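Local coordinates for uncharacterized protein (Thermus thermophilus HB8, PDB 6SCE) that probably acts as a DNA nuclease of type III CRISPR defence, switched on when its CARF domains bind cyclic oligoadenylate, at residues A[293-298]-A[363-368]; A[375-380]-A[398-403]. All coordinates share one frame; numbering follows the deposited sequence. Where two conformers were deposited one is given.

Contact 1 of 2, residues A[293-298]-A[363-368]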
# COMPACT_ATOMS: atom_id res chain seq x y z
N LEU A 293 18.71 -10.38 -14.97
CA LEU A 293 17.48 -10.93 -14.44
C LEU A 293 17.01 -10.09 -13.27
O LEU A 293 17.82 -9.60 -12.49
CB LEU A 293 17.73 -12.30 -13.85
CG LEU A 293 17.60 -13.54 -14.70
CD1 LEU A 293 18.48 -13.44 -15.91
CD2 LEU A 293 17.99 -14.73 -13.85
N LEU A 294 15.70 -9.99 -13.14
CA LEU A 294 15.06 -9.44 -11.93
C LEU A 294 14.11 -10.49 -11.39
O LEU A 294 13.25 -10.99 -12.11
CB LEU A 294 14.30 -8.17 -12.24
CG LEU A 294 13.47 -7.54 -11.11
CD1 LEU A 294 14.36 -7.25 -9.90
CD2 LEU A 294 12.78 -6.28 -11.60
N LEU A 295 14.29 -10.81 -10.12
CA LEU A 295 13.39 -11.67 -9.38
C LEU A 295 12.63 -10.83 -8.36
O LEU A 295 13.24 -10.05 -7.64
CB LEU A 295 14.16 -12.75 -8.64
CG LEU A 295 15.32 -13.42 -9.35
CD1 LEU A 295 15.93 -14.46 -8.43
CD2 LEU A 295 14.88 -14.01 -10.65
N ALA A 296 11.32 -10.98 -8.32
CA ALA A 296 10.50 -10.20 -7.41
C ALA A 296 9.19 -10.90 -7.08
O ALA A 296 8.69 -11.71 -7.88
CB ALA A 296 10.20 -8.83 -8.01
N LEU A 297 8.65 -10.57 -5.90
CA LEU A 297 7.29 -10.92 -5.54
C LEU A 297 6.39 -9.80 -6.07
O LEU A 297 6.90 -8.73 -6.44
CB LEU A 297 7.21 -11.12 -4.02
CG LEU A 297 8.31 -12.17 -3.80
CD1 LEU A 297 9.40 -11.84 -2.80
CD2 LEU A 297 7.78 -13.58 -3.68
N VAL A 298 5.08 -10.04 -6.15
CA VAL A 298 4.13 -9.01 -6.51
C VAL A 298 3.16 -8.86 -5.35
O VAL A 298 2.61 -9.84 -4.84
CB VAL A 298 3.39 -9.31 -7.83
CG1 VAL A 298 2.34 -8.24 -8.12
CG2 VAL A 298 4.38 -9.36 -8.98
N PRO A 363 16.87 -22.78 -8.66
CA PRO A 363 17.46 -23.21 -9.93
C PRO A 363 17.69 -22.08 -10.93
O PRO A 363 18.62 -22.14 -11.75
CB PRO A 363 16.43 -24.21 -10.48
CG PRO A 363 15.59 -24.60 -9.32
CD PRO A 363 15.55 -23.38 -8.44
N VAL A 364 16.84 -21.06 -10.88
CA VAL A 364 16.95 -19.92 -11.77
C VAL A 364 18.20 -19.13 -11.38
O VAL A 364 19.03 -18.78 -12.22
CB VAL A 364 15.67 -19.04 -11.70
CG1 VAL A 364 15.85 -17.71 -12.41
CG2 VAL A 364 14.47 -19.80 -12.21
N VAL A 365 18.36 -18.88 -10.09
CA VAL A 365 19.54 -18.22 -9.59
C VAL A 365 20.81 -18.98 -9.97
O VAL A 365 21.77 -18.40 -10.48
CB VAL A 365 19.46 -18.08 -8.06
CG1 VAL A 365 20.77 -17.57 -7.46
CG2 VAL A 365 18.32 -17.15 -7.69
N GLU A 366 20.81 -20.28 -9.73
CA GLU A 366 22.01 -21.08 -9.95
C GLU A 366 22.40 -21.10 -11.43
O GLU A 366 23.56 -20.90 -11.75
CB GLU A 366 21.86 -22.49 -9.36
CG GLU A 366 22.10 -22.47 -7.85
CD GLU A 366 21.59 -23.69 -7.10
OE1 GLU A 366 21.31 -24.73 -7.73
OE2 GLU A 366 21.46 -23.59 -5.86
N GLU A 367 21.41 -21.27 -12.30
CA GLU A 367 21.65 -21.20 -13.74
C GLU A 367 22.14 -19.81 -14.15
O GLU A 367 23.09 -19.69 -14.91
CB GLU A 367 20.41 -21.63 -14.51
CG GLU A 367 20.52 -21.55 -16.03
CD GLU A 367 21.48 -22.57 -16.64
OE1 GLU A 367 21.98 -23.45 -15.92
OE2 GLU A 367 21.73 -22.47 -17.85
N ALA A 368 21.52 -18.76 -13.63
CA ALA A 368 21.94 -17.41 -13.95
C ALA A 368 23.39 -17.15 -13.58
O ALA A 368 24.14 -16.53 -14.36
CB ALA A 368 21.05 -16.39 -13.28
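Leu293 and Leu295 meet Val364, Val365 and Ala368 in a buried, wholly apolar contact between an inner strand of a sheet and a helix lying on that sheet. Strand 293-297 and helix 354-370 run nearly antiparallel here, at 163°, with axes 10.8 Å apart at their closest. No hydrogen bond joins the two segments. Methyl groups do all the touching. Leu293 reaches the helix with one branch: its CD2 sits 3.5 Å from Ala368 CB. The same methyl lies 3.9 Å from Val364 CG1, so it touches side chains one helical turn apart. The small side chain of Ala368 is consistent with so close an approach. Leu295 divides its branches between two valines. Its CD1 meets Val365 CG2 at 3.7 Å, the two side chains crossing at about a right angle. Its CD2 faces Val364 CG1 more loosely, at 4.2 Å. In Val364, CG1 stands anti to the backbone N (chi1 169°), and this methyl is the one that meets both leucines.

The sheet is mostly parallel, with the strand order and helix connections of a Rossmann-like fold, consistent with a CARF domain. Strands 293-297, 316-321 and 342-347 come before helix 354-370, which then leads into strand 375-378. Strand 293-297 lies between 316-321 and 375-378 and is hydrogen-bonded to both. Tyr318 of the first neighbour touches Leu293, Leu295 and Val364, and Val375 of the second touches Leu295 and Ala368. Leu390 of helix 384-393 also packs on Leu295. The helix turns its polar residues elsewhere: Glu366 is paired with Arg395 and Glu367 with Arg370, both through salt bridges. Ala368 N bonds to Val364 O at 2.9 Å, the helical bond that links the two residues Leu293 CD2 touches.

Contact 2 of 2, residues A[375-380]-A[398-403]; sequences VHANLN and ARAHYL. With nucleotides of chain B.
A parallel strand pair of a beta-alpha-beta unit ends at two linked adenosine nucleotides, A4 and A1 of chain B, in the pocket that holds them. Arg399 N bonds to Val375 O, Ala377 N to Arg399 O, His401 N to Ala377 O and Leu379 N to His401 O. Beyond the ladder, Asn380 takes over with its side chain. Its OD1 accepts Leu403 N at 2.8 Å, in the carbonyl plane and on a lone pair. Its ND2 gives to Leu403 O at 2.9 Å and to A4 of chain B O4' at 3.1 Å. The amide thus pairs with both backbone polar atoms of Leu403, and these bonds fix its rotation. ND2 also lies 3.4 Å above the plane of the Tyr402 ring, over its centre. Tyr402 OH donates to A1 of chain B OP1 at 2.6 Å; with CG anti to the backbone N (chi1 -179°), the ring extends toward that phosphate. Asn378 steadies Asn380: its OD1 accepts Asn380 N in an Asx turn, and its ND2 donates to Asn380 OD1. Replacing Asn380 with an alanine removes the amide, which is likely to leave Leu403 N and O and Asn378 ND2 without these mates, and A4 without its bond at O4'. Asn378 CA lies over one face of the His401 ring, a CH-pi contact. At the other end, Arg399 CD lies over one face of the His376 ring, 4.1 Å from its centroid. One water joins His376 ND1, His401 ND1 and Arg399 O, lying in the plane of both rings. Helix 303-312 covers the face bearing His376, Asn378 and His401. Helix 384-393 connects the two strands; 293-297 flanks 375-378, and antiparallel 407-410 flanks 399-404 on its other side.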
# COMPACT_ATOMS: atom_id res chain seq x y z
N VAL A 375 22.04 -11.21 -11.46
CA VAL A 375 20.78 -11.59 -10.84
C VAL A 375 20.39 -10.56 -9.81
O VAL A 375 21.04 -10.49 -8.76
CB VAL A 375 20.88 -12.94 -10.12
CG1 VAL A 375 19.51 -13.34 -9.58
CG2 VAL A 375 21.37 -14.00 -11.06
N HIS A 376 19.34 -9.80 -10.08
CA HIS A 376 18.82 -8.80 -9.14
C HIS A 376 17.62 -9.41 -8.38
O HIS A 376 16.79 -10.10 -8.96
CB HIS A 376 18.36 -7.54 -9.85
CG HIS A 376 19.46 -6.83 -10.58
ND1 HIS A 376 20.13 -5.75 -10.03
CD2 HIS A 376 20.02 -7.04 -11.79
CE1 HIS A 376 21.05 -5.33 -10.89
NE2 HIS A 376 21.00 -6.09 -11.96
N ALA A 377 17.56 -9.17 -7.09
CA ALA A 377 16.47 -9.68 -6.30
C ALA A 377 15.92 -8.54 -5.48
O ALA A 377 16.61 -7.96 -4.65
CB ALA A 377 16.93 -10.83 -5.40
N ASN A 378 14.66 -8.22 -5.71
CA ASN A 378 14.01 -7.21 -4.94
C ASN A 378 13.33 -7.86 -3.72
O ASN A 378 12.58 -8.83 -3.86
CB ASN A 378 12.95 -6.50 -5.78
CG ASN A 378 12.17 -5.51 -4.97
OD1 ASN A 378 11.15 -5.85 -4.31
ND2 ASN A 378 12.69 -4.29 -4.90
N LEU A 379 13.55 -7.30 -2.55
CA LEU A 379 13.03 -7.86 -1.30
C LEU A 379 11.92 -7.03 -0.65
O LEU A 379 11.58 -7.25 0.51
CB LEU A 379 14.20 -8.08 -0.33
CG LEU A 379 15.25 -9.08 -0.82
CD1 LEU A 379 16.42 -9.18 0.14
CD2 LEU A 379 14.66 -10.47 -1.02
N ASN A 380 11.32 -6.11 -1.40
CA ASN A 380 10.25 -5.27 -0.90
C ASN A 380 8.90 -5.90 -0.84
O ASN A 380 8.10 -5.49 0.00
CB ASN A 380 10.06 -4.03 -1.75
CG ASN A 380 11.14 -2.99 -1.51
OD1 ASN A 380 12.15 -3.03 -2.17
ND2 ASN A 380 10.93 -2.11 -0.56
N ALA A 398 24.49 -13.05 -6.31
CA ALA A 398 23.20 -12.39 -6.49
C ALA A 398 23.24 -10.98 -5.90
O ALA A 398 24.00 -10.67 -4.97
CB ALA A 398 22.06 -13.21 -5.87
N ARG A 399 22.43 -10.11 -6.48
CA ARG A 399 22.40 -8.73 -6.07
C ARG A 399 21.04 -8.43 -5.43
O ARG A 399 20.10 -8.05 -6.12
CB ARG A 399 22.62 -7.85 -7.28
CG ARG A 399 23.92 -8.14 -8.01
CD ARG A 399 23.81 -7.73 -9.46
NE ARG A 399 25.04 -8.02 -10.20
CZ ARG A 399 25.78 -7.12 -10.83
NH1 ARG A 399 25.45 -5.86 -10.85
NH2 ARG A 399 26.87 -7.51 -11.50
N ALA A 400 20.95 -8.57 -4.12
CA ALA A 400 19.69 -8.27 -3.39
C ALA A 400 19.58 -6.82 -2.94
O ALA A 400 20.56 -6.20 -2.51
CB ALA A 400 19.52 -9.19 -2.22
N HIS A 401 18.37 -6.25 -3.07
CA HIS A 401 18.15 -4.88 -2.64
C HIS A 401 16.78 -4.71 -2.04
O HIS A 401 15.91 -5.56 -2.19
CB HIS A 401 18.33 -3.91 -3.81
CG HIS A 401 17.27 -4.02 -4.86
ND1 HIS A 401 17.50 -4.61 -6.08
CD2 HIS A 401 15.98 -3.62 -4.88
CE1 HIS A 401 16.39 -4.59 -6.80
NE2 HIS A 401 15.45 -3.99 -6.10
N TYR A 402 16.62 -3.59 -1.37
CA TYR A 402 15.38 -3.21 -0.75
C TYR A 402 15.24 -1.71 -0.88
O TYR A 402 16.05 -0.94 -0.33
CB TYR A 402 15.39 -3.62 0.72
CG TYR A 402 14.12 -3.30 1.47
CD1 TYR A 402 13.94 -2.07 2.06
CD2 TYR A 402 13.11 -4.26 1.61
CE1 TYR A 402 12.78 -1.76 2.75
CE2 TYR A 402 11.93 -3.95 2.28
CZ TYR A 402 11.77 -2.71 2.85
OH TYR A 402 10.61 -2.36 3.52
N LEU A 403 14.18 -1.26 -1.57
CA LEU A 403 13.89 0.17 -1.63
C LEU A 403 13.44 0.69 -0.30
O LEU A 403 12.50 0.19 0.29
CB LEU A 403 12.82 0.48 -2.68
CG LEU A 403 12.41 1.97 -2.80
CD1 LEU A 403 13.49 2.78 -3.50
CD2 LEU A 403 11.12 2.09 -3.61
P A B 4 3.86 -4.43 0.39
OP1 A B 4 3.03 -3.49 1.19
OP2 A B 4 3.75 -4.43 -1.11
O5' A B 4 5.39 -4.24 0.82
C5' A B 4 6.08 -3.09 0.31
C4' A B 4 7.18 -2.73 1.29
O4' A B 4 8.10 -1.80 0.66
C3' A B 4 6.66 -2.04 2.54
O3' A B 4 7.39 -2.33 3.73
C2' A B 4 6.86 -0.57 2.18
O2' A B 4 6.86 0.28 3.30
C1' A B 4 8.21 -0.67 1.49
N9 A B 4 8.58 0.50 0.70
C8 A B 4 9.78 1.16 0.80
N7 A B 4 9.85 2.21 0.02
C5 A B 4 8.61 2.27 -0.61
C6 A B 4 8.06 3.16 -1.56
N6 A B 4 8.69 4.24 -2.03
N1 A B 4 6.79 2.93 -1.96
C2 A B 4 6.14 1.87 -1.46
N3 A B 4 6.56 0.95 -0.59
C4 A B 4 7.82 1.20 -0.20
P A B 1 7.57 -3.80 4.32
OP1 A B 1 8.98 -4.27 4.12
OP2 A B 1 6.47 -4.72 3.83
O5' A B 1 7.41 -3.52 5.88
C5' A B 1 6.14 -3.55 6.52
C4' A B 1 6.19 -2.62 7.71
O4' A B 1 6.18 -1.24 7.24
C3' A B 1 4.99 -2.77 8.65
O3' A B 1 5.41 -3.57 9.77
C2' A B 1 4.65 -1.32 9.01
O2' A B 1 5.38 -0.88 10.13
C1' A B 1 5.06 -0.57 7.75
N9 A B 1 4.04 -0.52 6.71
C8 A B 1 4.23 -0.77 5.38
N7 A B 1 3.13 -0.63 4.68
C5 A B 1 2.17 -0.25 5.60
C6 A B 1 0.80 0.05 5.47
N6 A B 1 0.15 -0.01 4.31
N1 A B 1 0.13 0.41 6.59
C2 A B 1 0.81 0.45 7.75
N3 A B 1 2.09 0.18 7.99
C4 A B 1 2.72 -0.17 6.86
O HOH W 1 24.57 -11.31 -10.19
O HOH W 2 19.70 -5.41 -7.31

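Overall arrangement
Contacts 1 and 2 belong to one mixed sheet, and their centres are about 10 Å apart. Strands 293-297, 375-378 and 399-404 are successive neighbours in it. Along the chain the contacts come in series: contact 1 closes with helix 354-370, which leads directly into strand 375-378 of contact 2. The two contacts touch. His376 is probably hydrogen-bonded to Leu293 and Leu295, and the helix of contact 1 also packs on the first strand of contact 2. Contact 1 joins the sheet to a helix on one of its faces, while contact 2 joins two strands and carries them to the bound nucleotides. The same sheet thus combines an apolar core with a ligand site, consistent with a CARF domain sensing cyclic oligoadenylate.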